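Side-chain contacts in kinesin-like protein KAR3 (Saccharomyces cerevisiae, PDB 1F9V), which is a kinesin-related motor that binds ADP and magnesium and probably couples ATP hydrolysis to force production along microtubules: residues D259-R262 with E263-I267; N326-L329 with N330-F334; P111-I114 with S115-N119; F118-I121 with N122-K125; Q62-T65 with N66-F70. The protein carries 2 engineered substitutions. All blocks are in the same frame, centred on the assembly; numbering follows the deposited sequence.

Interaction 1 (D259-R262 with E263-I267); sequences DRLR and ETQNI
Thr-264 grips the carbonyl of Arg-260 twice. Its OG1 donates to Arg-260 O at 2.7 Å from above the carbonyl plane, while its backbone N reaches the same oxygen from the other face of that plane, so Arg-260 O accepts both bonds. With chi1 at -59°, OG1 stands beside the backbone N of its own residue, which turns the hydroxyl back to the preceding turn. The remaining i to i+4 bonds, from Glu-263, Gln-265 and Asn-266, are those of an ordinary alpha-helix. Gln-265 OE1 is the acceptor for the Arg-262 guanidinium: NE donates to it at 3.2 Å, and NH2 adds a weak bond. The two side chains run alongside each other, guanidinium and amide planes only 8° apart, with OE1 at the guanidinium edge. Leu-261 CD1 covers the same amide, 3.6 Å from Gln-265 CD. Arg-260 and Glu-263 meet differently: Glu-263 OE1 sits over one guanidinium face, 3.5 Å from Arg-260 NH1, a salt bridge of charges alone with no N-H aimed at the oxygen. Glu-263 OE2 has a second, weak partner in Tyr-141 OH, and Asn-266 ND2 donates to Asn-142 OD1. These bonds link the first turns of helix 258-281 to the end of strand 130-141 and the loop after it, with Thr-264 resting on Ile-251 of the loop leading to the helix.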
loop_
_atom_site.group_PDB
_atom_site.type_symbol
_atom_site.label_atom_id
_atom_site.label_comp_id
_atom_site.label_asym_id
_atom_site.label_seq_id
_atom_site.Cartn_x
_atom_site.Cartn_y
_atom_site.Cartn_z
ATOM N N ASP A 259 5.666 -17.342 20.124
ATOM C CA ASP A 259 4.841 -16.803 19.053
ATOM C C ASP A 259 5.294 -15.411 18.627
ATOM O O ASP A 259 5.211 -15.060 17.453
ATOM C CB ASP A 259 3.376 -16.773 19.492
ATOM C CG ASP A 259 2.830 -18.160 19.803
ATOM O OD1 ASP A 259 3.348 -19.158 19.250
ATOM O OD2 ASP A 259 1.877 -18.256 20.604
ATOM N N ARG A 260 5.776 -14.618 19.578
ATOM C CA ARG A 260 6.245 -13.269 19.261
ATOM C C ARG A 260 7.480 -13.344 18.370
ATOM O O ARG A 260 7.624 -12.575 17.416
ATOM C CB ARG A 260 6.577 -12.504 20.542
ATOM C CG ARG A 260 7.316 -11.205 20.296
ATOM C CD ARG A 260 6.474 -10.250 19.478
ATOM N NE ARG A 260 5.304 -9.810 20.224
ATOM C CZ ARG A 260 4.748 -8.611 20.099
ATOM N NH1 ARG A 260 5.264 -7.731 19.246
ATOM N NH2 ARG A 260 3.685 -8.290 20.828
ATOM N N LEU A 261 8.371 -14.276 18.687
ATOM C CA LEU A 261 9.588 -14.463 17.908
ATOM C C LEU A 261 9.242 -14.884 16.484
ATOM O O LEU A 261 9.767 -14.336 15.518
ATOM C CB LEU A 261 10.466 -15.538 18.552
ATOM C CG LEU A 261 11.598 -16.118 17.698
ATOM C CD1 LEU A 261 12.537 -15.009 17.249
ATOM C CD2 LEU A 261 12.348 -17.163 18.503
ATOM N N ARG A 262 8.350 -15.859 16.357
ATOM C CA ARG A 262 7.979 -16.343 15.039
ATOM C C ARG A 262 7.361 -15.253 14.186
ATOM O O ARG A 262 7.684 -15.131 13.006
ATOM C CB ARG A 262 7.025 -17.529 15.170
ATOM C CG ARG A 262 7.586 -18.655 16.045
ATOM C CD ARG A 262 8.468 -19.627 15.259
ATOM N NE ARG A 262 9.892 -19.315 15.365
ATOM C CZ ARG A 262 10.824 -20.166 15.787
ATOM N NH1 ARG A 262 10.494 -21.400 16.157
ATOM N NH2 ARG A 262 12.096 -19.786 15.829
ATOM N N GLU A 263 6.478 -14.454 14.779
ATOM C CA GLU A 263 5.842 -13.377 14.036
ATOM C C GLU A 263 6.862 -12.310 13.642
ATOM O O GLU A 263 6.841 -11.810 12.520
ATOM C CB GLU A 263 4.693 -12.779 14.854
ATOM C CG GLU A 263 5.002 -11.490 15.560
ATOM C CD GLU A 263 3.786 -10.924 16.264
ATOM O OE1 GLU A 263 3.850 -9.759 16.720
ATOM O OE2 GLU A 263 2.766 -11.647 16.359
ATOM N N THR A 264 7.775 -11.985 14.550
ATOM C CA THR A 264 8.800 -10.984 14.264
ATOM C C THR A 264 9.662 -11.424 13.091
ATOM O O THR A 264 9.974 -10.631 12.205
ATOM C CB THR A 264 9.713 -10.761 15.488
ATOM O OG1 THR A 264 8.919 -10.325 16.597
ATOM C CG2 THR A 264 10.781 -9.719 15.182
ATOM N N GLN A 265 10.049 -12.695 13.090
ATOM C CA GLN A 265 10.876 -13.233 12.022
ATOM C C GLN A 265 10.149 -13.179 10.686
ATOM O O GLN A 265 10.731 -12.821 9.670
ATOM C CB GLN A 265 11.273 -14.678 12.335
ATOM C CG GLN A 265 12.209 -14.813 13.523
ATOM C CD GLN A 265 12.485 -16.258 13.888
ATOM O OE1 GLN A 265 11.584 -17.098 13.882
ATOM N NE2 GLN A 265 13.737 -16.555 14.209
ATOM N N ASN A 266 8.868 -13.533 10.697
ATOM C CA ASN A 266 8.068 -13.533 9.476
ATOM C C ASN A 266 7.792 -12.121 8.952
ATOM O O ASN A 266 7.800 -11.888 7.741
ATOM C CB ASN A 266 6.748 -14.276 9.716
ATOM C CG ASN A 266 6.916 -15.788 9.660
ATOM O OD1 ASN A 266 7.605 -16.312 8.781
ATOM N ND2 ASN A 266 6.293 -16.491 10.597
ATOM N N ILE A 267 7.545 -11.182 9.860
ATOM C CA ILE A 267 7.292 -9.803 9.452
ATOM C C ILE A 267 8.587 -9.224 8.885
ATOM O O ILE A 267 8.583 -8.595 7.830
ATOM C CB ILE A 267 6.812 -8.943 10.647
ATOM C CG1 ILE A 267 5.414 -9.396 11.075
ATOM C CG2 ILE A 267 6.811 -7.462 10.269
ATOM C CD1 ILE A 267 5.008 -8.920 12.455
#

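Interaction 2 (N326-L329 with N330-F334); sequences NETL and NSLRF
Glu-327 and Asn-330 meet through a weak but nearly straight hydrogen bond, Asn-330 ND2 to Glu-327 OE1 at 3.2 Å with an N-H...O angle of 169°. The carboxylate and amide planes stand 70° apart, and the bend of the glutamate chain at chi2 (-55°) folds OE1 back over its own helix. One turn away, Arg-333 lays its guanidinium over the Leu-329 carbonyl, with Leu-329 O 3.6 Å above the plane, and brings NH2 to 3.5 Å from Leu-329 CB. Asn-330 OD1 lies in plane at the edge of that guanidinium. On the buried side Thr-328 CG2 and Leu-332 CD1 run side by side at 3.9 Å. Two waters extend this shell. Water 1 donates to Asn-326 O and to Asn-330 OD1, whereas water 2 lies 2.9 Å from Glu-327 OE1 and bridges it to Ser-331 OG. Farther out, Glu-327 OE2 accepts from Arg-250 N, which fixes the far oxygen of the carboxylate. Leu-329 and Leu-332 face the small antiparallel sheet, packing on strands 38-44 and 51-56, while Glu-327 turns to the loop that holds Arg-250. Chiefly because of the Arg-250 N-H, with the weak Asn-330 bond and the water as lesser help, the carboxylate of Glu-327 is probably stabilised as the anion.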
loop_
_atom_site.group_PDB
_atom_site.type_symbol
_atom_site.label_atom_id
_atom_site.label_comp_id
_atom_site.label_asym_id
_atom_site.label_seq_id
_atom_site.Cartn_x
_atom_site.Cartn_y
_atom_site.Cartn_z
ATOM N N ASN A 326 13.152 7.553 15.601
ATOM C CA ASN A 326 14.043 6.512 15.117
ATOM C C ASN A 326 13.334 5.591 14.133
ATOM O O ASN A 326 13.906 5.218 13.107
ATOM C CB ASN A 326 14.607 5.723 16.292
ATOM C CG ASN A 326 15.626 6.525 17.080
ATOM O OD1 ASN A 326 16.333 7.369 16.522
ATOM N ND2 ASN A 326 15.701 6.272 18.380
ATOM N N GLU A 327 12.090 5.241 14.428
ATOM C CA GLU A 327 11.336 4.373 13.532
ATOM C C GLU A 327 10.966 5.150 12.282
ATOM O O GLU A 327 10.870 4.586 11.192
ATOM C CB GLU A 327 10.074 3.854 14.216
ATOM C CG GLU A 327 10.295 2.631 15.091
ATOM C CD GLU A 327 10.951 1.464 14.355
ATOM O OE1 GLU A 327 10.998 1.456 13.101
ATOM O OE2 GLU A 327 11.420 0.542 15.045
ATOM N N THR A 328 10.748 6.455 12.441
ATOM C CA THR A 328 10.410 7.300 11.308
ATOM C C THR A 328 11.586 7.298 10.337
ATOM O O THR A 328 11.401 7.183 9.125
ATOM C CB THR A 328 10.115 8.744 11.751
ATOM O OG1 THR A 328 8.828 8.790 12.371
ATOM C CG2 THR A 328 10.122 9.686 10.554
ATOM N N LEU A 329 12.800 7.416 10.865
ATOM C CA LEU A 329 13.978 7.404 10.013
ATOM C C LEU A 329 14.112 6.035 9.338
ATOM O O LEU A 329 14.541 5.941 8.188
ATOM C CB LEU A 329 15.227 7.748 10.836
ATOM C CG LEU A 329 15.370 9.264 11.076
ATOM C CD1 LEU A 329 16.493 9.519 12.068
ATOM C CD2 LEU A 329 15.635 9.994 9.763
ATOM N N ASN A 330 13.732 4.980 10.048
ATOM C CA ASN A 330 13.789 3.634 9.479
ATOM C C ASN A 330 12.822 3.559 8.293
ATOM O O ASN A 330 13.180 3.083 7.215
ATOM C CB ASN A 330 13.397 2.590 10.527
ATOM C CG ASN A 330 14.528 2.279 11.501
ATOM O OD1 ASN A 330 15.701 2.551 11.228
ATOM N ND2 ASN A 330 14.175 1.703 12.641
ATOM N N SER A 331 11.602 4.052 8.498
ATOM C CA SER A 331 10.577 4.042 7.454
ATOM C C SER A 331 10.979 4.858 6.227
ATOM O O SER A 331 10.720 4.455 5.092
ATOM C CB SER A 331 9.250 4.577 8.005
ATOM O OG SER A 331 8.678 3.682 8.941
ATOM N N LEU A 332 11.608 6.009 6.449
ATOM C CA LEU A 332 12.026 6.856 5.340
ATOM C C LEU A 332 13.172 6.206 4.582
ATOM O O LEU A 332 13.310 6.390 3.371
ATOM C CB LEU A 332 12.434 8.246 5.852
ATOM C CG LEU A 332 11.251 9.090 6.350
ATOM C CD1 LEU A 332 11.756 10.346 7.055
ATOM C CD2 LEU A 332 10.359 9.462 5.172
ATOM N N ARG A 333 13.995 5.438 5.289
ATOM C CA ARG A 333 15.089 4.752 4.620
ATOM C C ARG A 333 14.493 3.626 3.757
ATOM O O ARG A 333 14.979 3.356 2.655
ATOM C CB ARG A 333 16.080 4.206 5.646
ATOM C CG ARG A 333 17.265 5.142 5.881
ATOM C CD ARG A 333 18.218 4.602 6.943
ATOM N NE ARG A 333 18.467 5.613 7.961
ATOM C CZ ARG A 333 18.138 5.487 9.242
ATOM N NH1 ARG A 333 17.545 4.386 9.677
ATOM N NH2 ARG A 333 18.375 6.479 10.082
ATOM N N PHE A 334 13.435 2.982 4.248
ATOM C CA PHE A 334 12.783 1.934 3.460
ATOM C C PHE A 334 12.166 2.599 2.223
ATOM O O PHE A 334 12.320 2.115 1.099
ATOM C CB PHE A 334 11.684 1.240 4.272
ATOM C CG PHE A 334 10.908 0.206 3.485
ATOM C CD1 PHE A 334 9.771 0.564 2.771
ATOM C CD2 PHE A 334 11.326 -1.123 3.452
ATOM C CE1 PHE A 334 9.057 -0.388 2.033
ATOM C CE2 PHE A 334 10.616 -2.077 2.717
ATOM C CZ PHE A 334 9.486 -1.708 2.013
HETATM O O HOH W 1 16.657 4.891 13.026
HETATM O O HOH W 2 9.684 1.667 10.568
#

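Interaction 3 (P111-I114 with S115-N119); sequences PSTI and SHIFN
Four successive i to i+4 backbone bonds make 111-119 a regular alpha-helix within the kinesin motor domain, a P-loop NTPase fold: Ser-115 N to Pro-111 O, His-116 N to Ser-112 O, Ile-117 N to Thr-113 O and Phe-118 N to Ile-114 O, all between 2.9 and 3.1 Å. Side-chain polar groups find partners farther off. Ser-112 OG bonds to the Asp-107 carbonyl, Thr-113 OG1 to that of Ile-109, and His-116 NE2 to Gln-78. Packing along the helix comes in two strips. In the first, Thr-113 CG2 lies alongside Ile-117 CD1 at 3.6 Å, the methyl being placed anti to the threonine N while OG1 takes the position beside that N (chi1 -71°). In the second, Ile-114 sends CG2 to the edge of the Phe-118 ring, in its plane, and Phe-118 also packs near Glu-189. Replacing Phe-118 by an alanine would probably leave the Ile-114 methyl without its aromatic neighbour and open a gap beside Glu-189. Ile-114 also reaches Phe-221, and Ile-117 reaches Leu-225, both of strand 218-228. At the ring edge, Phe-118 CD2 lies 3.9 Å from Ile-114 CG2 and 3.3 Å from Ile-114 O.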
loop_
_atom_site.group_PDB
_atom_site.type_symbol
_atom_site.label_atom_id
_atom_site.label_comp_id
_atom_site.label_asym_id
_atom_site.label_seq_id
_atom_site.Cartn_x
_atom_site.Cartn_y
_atom_site.Cartn_z
ATOM N N PRO A 111 -12.350 2.653 0.510
ATOM C CA PRO A 111 -13.705 3.121 0.173
ATOM C C PRO A 111 -13.697 4.171 -0.940
ATOM O O PRO A 111 -14.579 4.181 -1.797
ATOM C CB PRO A 111 -14.247 3.681 1.490
ATOM C CG PRO A 111 -13.083 3.807 2.390
ATOM C CD PRO A 111 -12.019 2.867 1.925
ATOM N N SER A 112 -12.694 5.048 -0.938
ATOM C CA SER A 112 -12.579 6.084 -1.965
ATOM C C SER A 112 -12.366 5.476 -3.351
ATOM O O SER A 112 -12.914 5.951 -4.347
ATOM C CB SER A 112 -11.400 7.023 -1.657
ATOM O OG SER A 112 -11.677 7.860 -0.549
ATOM N N THR A 113 -11.539 4.435 -3.405
ATOM C CA THR A 113 -11.232 3.755 -4.658
ATOM C C THR A 113 -12.497 3.146 -5.253
ATOM O O THR A 113 -12.759 3.281 -6.444
ATOM C CB THR A 113 -10.166 2.646 -4.429
ATOM O OG1 THR A 113 -8.893 3.261 -4.170
ATOM C CG2 THR A 113 -10.042 1.746 -5.654
ATOM N N ILE A 114 -13.286 2.494 -4.410
ATOM C CA ILE A 114 -14.518 1.873 -4.866
ATOM C C ILE A 114 -15.511 2.914 -5.389
ATOM O O ILE A 114 -16.106 2.731 -6.448
ATOM C CB ILE A 114 -15.141 1.037 -3.738
ATOM C CG1 ILE A 114 -14.302 -0.235 -3.558
ATOM C CG2 ILE A 114 -16.586 0.677 -4.071
ATOM C CD1 ILE A 114 -14.576 -0.994 -2.302
ATOM N N SER A 115 -15.673 4.015 -4.662
ATOM C CA SER A 115 -16.588 5.073 -5.096
ATOM C C SER A 115 -16.126 5.698 -6.409
ATOM O O SER A 115 -16.937 5.993 -7.288
ATOM C CB SER A 115 -16.677 6.167 -4.033
ATOM O OG SER A 115 -17.207 5.655 -2.831
ATOM N N HIS A 116 -14.818 5.907 -6.533
ATOM C CA HIS A 116 -14.248 6.501 -7.732
ATOM C C HIS A 116 -14.436 5.586 -8.939
ATOM O O HIS A 116 -14.766 6.044 -10.033
ATOM C CB HIS A 116 -12.756 6.777 -7.514
ATOM C CG HIS A 116 -12.117 7.582 -8.603
ATOM N ND1 HIS A 116 -12.632 8.784 -9.044
ATOM C CD2 HIS A 116 -10.995 7.366 -9.329
ATOM C CE1 HIS A 116 -11.852 9.272 -9.992
ATOM N NE2 HIS A 116 -10.852 8.430 -10.184
ATOM N N ILE A 117 -14.221 4.292 -8.740
ATOM C CA ILE A 117 -14.364 3.325 -9.827
ATOM C C ILE A 117 -15.805 3.254 -10.339
ATOM O O ILE A 117 -16.037 3.201 -11.548
ATOM C CB ILE A 117 -13.902 1.916 -9.382
ATOM C CG1 ILE A 117 -12.370 1.854 -9.375
ATOM C CG2 ILE A 117 -14.455 0.854 -10.328
ATOM C CD1 ILE A 117 -11.799 0.656 -8.623
ATOM N N PHE A 118 -16.769 3.258 -9.428
ATOM C CA PHE A 118 -18.162 3.196 -9.839
ATOM C C PHE A 118 -18.596 4.482 -10.537
ATOM O O PHE A 118 -19.443 4.453 -11.428
ATOM C CB PHE A 118 -19.051 2.884 -8.635
ATOM C CG PHE A 118 -19.244 1.410 -8.408
ATOM C CD1 PHE A 118 -19.976 0.646 -9.315
ATOM C CD2 PHE A 118 -18.665 0.775 -7.317
ATOM C CE1 PHE A 118 -20.125 -0.729 -9.136
ATOM C CE2 PHE A 118 -18.807 -0.598 -7.130
ATOM C CZ PHE A 118 -19.540 -1.350 -8.045
ATOM N N ASN A 119 -18.008 5.614 -10.152
ATOM C CA ASN A 119 -18.350 6.877 -10.806
ATOM C C ASN A 119 -17.877 6.770 -12.248
ATOM O O ASN A 119 -18.551 7.214 -13.176
ATOM C CB ASN A 119 -17.649 8.062 -10.135
ATOM C CG ASN A 119 -18.257 8.420 -8.793
ATOM O OD1 ASN A 119 -19.389 8.037 -8.484
ATOM N ND2 ASN A 119 -17.502 9.160 -7.981
#

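Interaction 4 (F118-I121 with N122-K125); sequences FNWI and NKLK
Backbone hydrogen bonds between Phe-118 and Asn-122 and between Asn-119 and Lys-123 carry the helix into its last turn: Asn-122 N donates to Phe-118 O at 3.0 Å and Lys-123 N to Asn-119 O at 3.1 Å. Beyond them the pattern slackens. Leu-124 N makes two weak bonds, to Trp-120 O and to Ile-121 O, with N-H...O angles of 129° and 133°, as its single proton is divided between two carbonyls. Water supplies a polar link on the solvent side, accepting from Asn-122 ND2 at 2.9 Å and donating weakly to Asn-119 OD1. Asn-122 ND2 also comes within 2.8 Å of Phe-118 O, but the angle is too poor for a hydrogen bond. The apolar contacts centre on the Trp-120 indole. Leu-124 CG meets its CE3 edge near the ring plane at 4.2 Å, with the two side chains crossing, while Lys-123 lays its aliphatic CG alongside the same atom at 4.2 Å. Leu-124 CG itself lies anti to the carbonyl carbon (chi1 -67°), which turns it back over Trp-120 O. Trp-120 meets His-116 edge-to-face and reaches Leu-81 in a loop. On another side of helix 109-124, Ile-121 and Leu-124 pack on Tyr-131 of strand 130-141, and Phe-118 on Val-133.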
loop_
_atom_site.group_PDB
_atom_site.type_symbol
_atom_site.label_atom_id
_atom_site.label_comp_id
_atom_site.label_asym_id
_atom_site.label_seq_id
_atom_site.Cartn_x
_atom_site.Cartn_y
_atom_site.Cartn_z
ATOM N N PHE A 118 -16.769 3.258 -9.428
ATOM C CA PHE A 118 -18.162 3.196 -9.839
ATOM C C PHE A 118 -18.596 4.482 -10.537
ATOM O O PHE A 118 -19.443 4.453 -11.428
ATOM C CB PHE A 118 -19.051 2.884 -8.635
ATOM C CG PHE A 118 -19.244 1.410 -8.408
ATOM C CD1 PHE A 118 -19.976 0.646 -9.315
ATOM C CD2 PHE A 118 -18.665 0.775 -7.317
ATOM C CE1 PHE A 118 -20.125 -0.729 -9.136
ATOM C CE2 PHE A 118 -18.807 -0.598 -7.130
ATOM C CZ PHE A 118 -19.540 -1.350 -8.045
ATOM N N ASN A 119 -18.008 5.614 -10.152
ATOM C CA ASN A 119 -18.350 6.877 -10.806
ATOM C C ASN A 119 -17.877 6.770 -12.248
ATOM O O ASN A 119 -18.551 7.214 -13.176
ATOM C CB ASN A 119 -17.649 8.062 -10.135
ATOM C CG ASN A 119 -18.257 8.420 -8.793
ATOM O OD1 ASN A 119 -19.389 8.037 -8.484
ATOM N ND2 ASN A 119 -17.502 9.160 -7.981
ATOM N N TRP A 120 -16.708 6.166 -12.427
ATOM C CA TRP A 120 -16.133 5.988 -13.752
ATOM C C TRP A 120 -16.909 4.950 -14.552
ATOM O O TRP A 120 -17.103 5.102 -15.758
ATOM C CB TRP A 120 -14.676 5.550 -13.630
ATOM C CG TRP A 120 -13.725 6.681 -13.755
ATOM C CD1 TRP A 120 -12.949 7.213 -12.765
ATOM C CD2 TRP A 120 -13.447 7.437 -14.936
ATOM N NE1 TRP A 120 -12.203 8.255 -13.259
ATOM C CE2 TRP A 120 -12.486 8.415 -14.589
ATOM C CE3 TRP A 120 -13.912 7.382 -16.257
ATOM C CZ2 TRP A 120 -11.984 9.336 -15.516
ATOM C CZ3 TRP A 120 -13.412 8.300 -17.180
ATOM C CH2 TRP A 120 -12.456 9.263 -16.802
ATOM N N ILE A 121 -17.344 3.895 -13.871
ATOM C CA ILE A 121 -18.095 2.830 -14.518
ATOM C C ILE A 121 -19.393 3.402 -15.087
ATOM O O ILE A 121 -19.771 3.096 -16.216
ATOM C CB ILE A 121 -18.412 1.683 -13.519
ATOM C CG1 ILE A 121 -17.145 0.848 -13.265
ATOM C CG2 ILE A 121 -19.536 0.800 -14.071
ATOM C CD1 ILE A 121 -17.311 -0.255 -12.241
ATOM N N ASN A 122 -20.067 4.243 -14.310
ATOM C CA ASN A 122 -21.308 4.845 -14.779
ATOM C C ASN A 122 -21.020 5.734 -15.978
ATOM O O ASN A 122 -21.752 5.712 -16.967
ATOM C CB ASN A 122 -21.951 5.658 -13.660
ATOM C CG ASN A 122 -22.384 4.792 -12.504
ATOM O OD1 ASN A 122 -22.980 3.733 -12.703
ATOM N ND2 ASN A 122 -22.080 5.228 -11.286
ATOM N N LYS A 123 -19.939 6.502 -15.892
ATOM C CA LYS A 123 -19.548 7.401 -16.971
ATOM C C LYS A 123 -19.138 6.671 -18.258
ATOM O O LYS A 123 -19.229 7.231 -19.351
ATOM C CB LYS A 123 -18.397 8.297 -16.506
ATOM C CG LYS A 123 -17.556 8.874 -17.636
ATOM C CD LYS A 123 -17.172 10.321 -17.357
ATOM C CE LYS A 123 -16.447 10.945 -18.544
ATOM N NZ LYS A 123 -16.421 12.434 -18.458
ATOM N N LEU A 124 -18.694 5.424 -18.129
ATOM C CA LEU A 124 -18.256 4.655 -19.288
ATOM C C LEU A 124 -19.365 3.874 -19.984
ATOM O O LEU A 124 -19.141 3.295 -21.050
ATOM C CB LEU A 124 -17.121 3.705 -18.893
ATOM C CG LEU A 124 -15.805 4.379 -18.493
ATOM C CD1 LEU A 124 -14.869 3.337 -17.903
ATOM C CD2 LEU A 124 -15.172 5.056 -19.696
ATOM N N LYS A 125 -20.556 3.858 -19.392
ATOM C CA LYS A 125 -21.689 3.157 -19.992
ATOM C C LYS A 125 -22.053 3.784 -21.333
ATOM O O LYS A 125 -22.404 3.077 -22.277
ATOM C CB LYS A 125 -22.897 3.211 -19.066
ATOM C CG LYS A 125 -22.704 2.441 -17.788
ATOM C CD LYS A 125 -23.977 1.760 -17.361
ATOM C CE LYS A 125 -24.257 2.015 -15.899
ATOM N NZ LYS A 125 -25.675 1.714 -15.570
HETATM O O HOH W 3 -21.755 8.125 -10.942
#

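Interaction 5 (Q62-T65 with N66-F70); sequences QQDT and NVDVF
Thr-65 and Asp-68 face each other across the first turn of helix 66-77 in a capping box, their side chains crossing at a slant. Thr-65 OG1 occupies the position between its own backbone N and carbonyl carbon (chi1 65°), from which it accepts from Asp-68 N at 3.2 Å as the N-cap. In return Asp-68 OD2 takes the Thr-65 N-H at 2.9 Å, met from above the carboxylate plane, and a weak bond from Thr-65 OG1. The Asp-64 carboxylate stands 81° to that of Asp-68, and the like charges approach to 4.0 Å between Asp-64 OD1 and Asp-68 OD2. Asp-64 OD2 is itself held by Asp-61 N, and Lys-71, in a salt bridge to Asp-68 OD1, probably offsets the repulsion. An alanine in place of Asp-68 would probably leave Thr-65 N without its acceptor and Lys-71 without its charge mate. Asn-66 bonds Arg-10 and the Phe-100 carbonyl, which ties the helix start to strand 4-11 and helix 98-103, and Phe-70 packs against helix 109-124.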
loop_
_atom_site.group_PDB
_atom_site.type_symbol
_atom_site.label_atom_id
_atom_site.label_comp_id
_atom_site.label_asym_id
_atom_site.label_seq_id
_atom_site.Cartn_x
_atom_site.Cartn_y
_atom_site.Cartn_z
ATOM N N GLN A 62 0.678 17.043 7.848
ATOM C CA GLN A 62 -0.422 16.967 8.799
ATOM C C GLN A 62 -1.707 17.665 8.365
ATOM O O GLN A 62 -2.777 17.353 8.881
ATOM C CB GLN A 62 0.028 17.505 10.160
ATOM C CG GLN A 62 1.120 16.669 10.808
ATOM C CD GLN A 62 2.489 17.294 10.663
ATOM O OE1 GLN A 62 2.958 17.563 9.547
ATOM N NE2 GLN A 62 3.144 17.536 11.796
ATOM N N GLN A 63 -1.608 18.598 7.423
ATOM C CA GLN A 63 -2.790 19.317 6.948
ATOM C C GLN A 63 -3.533 18.518 5.878
ATOM O O GLN A 63 -4.697 18.792 5.587
ATOM C CB GLN A 63 -2.399 20.683 6.371
ATOM C CG GLN A 63 -1.615 21.577 7.324
ATOM C CD GLN A 63 -2.510 22.367 8.269
ATOM O OE1 GLN A 63 -3.591 21.913 8.648
ATOM N NE2 GLN A 63 -2.060 23.558 8.651
ATOM N N ASP A 64 -2.854 17.533 5.290
ATOM C CA ASP A 64 -3.457 16.719 4.237
ATOM C C ASP A 64 -4.422 15.667 4.759
ATOM O O ASP A 64 -4.028 14.727 5.442
ATOM C CB ASP A 64 -2.365 16.046 3.413
ATOM C CG ASP A 64 -1.662 17.015 2.489
ATOM O OD1 ASP A 64 -2.354 17.763 1.771
ATOM O OD2 ASP A 64 -0.416 17.034 2.475
ATOM N N THR A 65 -5.696 15.837 4.430
ATOM C CA THR A 65 -6.746 14.911 4.843
ATOM C C THR A 65 -6.814 13.720 3.878
ATOM O O THR A 65 -6.133 13.691 2.853
ATOM C CB THR A 65 -8.123 15.607 4.816
ATOM O OG1 THR A 65 -8.448 15.948 3.465
ATOM C CG2 THR A 65 -8.105 16.885 5.645
ATOM N N ASN A 66 -7.649 12.742 4.210
ATOM C CA ASN A 66 -7.817 11.587 3.340
ATOM C C ASN A 66 -8.346 12.026 1.976
ATOM O O ASN A 66 -7.964 11.475 0.946
ATOM C CB ASN A 66 -8.757 10.574 3.989
ATOM C CG ASN A 66 -8.027 9.636 4.925
ATOM O OD1 ASN A 66 -6.848 9.839 5.220
ATOM N ND2 ASN A 66 -8.718 8.605 5.398
ATOM N N VAL A 67 -9.217 13.033 1.956
ATOM C CA VAL A 67 -9.749 13.534 0.692
ATOM C C VAL A 67 -8.613 14.151 -0.145
ATOM O O VAL A 67 -8.545 13.952 -1.361
ATOM C CB VAL A 67 -10.876 14.586 0.937
ATOM C CG1 VAL A 67 -11.128 15.399 -0.316
ATOM C CG2 VAL A 67 -12.150 13.877 1.379
ATOM N N ASP A 68 -7.716 14.891 0.506
ATOM C CA ASP A 68 -6.581 15.502 -0.187
ATOM C C ASP A 68 -5.667 14.417 -0.773
ATOM O O ASP A 68 -5.165 14.545 -1.885
ATOM C CB ASP A 68 -5.758 16.367 0.777
ATOM C CG ASP A 68 -6.542 17.541 1.325
ATOM O OD1 ASP A 68 -7.435 18.043 0.606
ATOM O OD2 ASP A 68 -6.267 17.958 2.472
ATOM N N VAL A 69 -5.452 13.353 -0.008
ATOM C CA VAL A 69 -4.595 12.260 -0.457
ATOM C C VAL A 69 -5.185 11.593 -1.694
ATOM O O VAL A 69 -4.483 11.335 -2.668
ATOM C CB VAL A 69 -4.419 11.199 0.658
ATOM C CG1 VAL A 69 -3.801 9.913 0.075
ATOM C CG2 VAL A 69 -3.542 11.766 1.779
ATOM N N PHE A 70 -6.486 11.337 -1.672
ATOM C CA PHE A 70 -7.086 10.676 -2.815
ATOM C C PHE A 70 -7.081 11.502 -4.090
ATOM O O PHE A 70 -7.274 10.964 -5.180
ATOM C CB PHE A 70 -8.506 10.208 -2.499
ATOM C CG PHE A 70 -8.998 9.148 -3.439
ATOM C CD1 PHE A 70 -8.505 7.849 -3.355
ATOM C CD2 PHE A 70 -9.901 9.460 -4.448
ATOM C CE1 PHE A 70 -8.901 6.876 -4.271
ATOM C CE2 PHE A 70 -10.305 8.495 -5.367
ATOM C CZ PHE A 70 -9.799 7.198 -5.276
#

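All five contacts are local, each within a turn or two, and none encloses another. From the N terminus, interaction 5 comes first, closing the turn from the loop after strand 58-60 into helix 66-77. Interactions 3 and 4 follow on helix 109-124, overlapping at Phe-118 and Asn-119, with centres about 10 Å apart. Interaction 3 touches interaction 5 through Phe-70, whose ring packs on Ser-112, Thr-113 and His-116 and so joins the two helices. Interaction 1 opens helix 258-281 about 35 Å, centre to centre, from interaction 3, across the chain's centre. Interaction 2, on helix 325-338, lies some 20 Å from interaction 1 between centres without touching it.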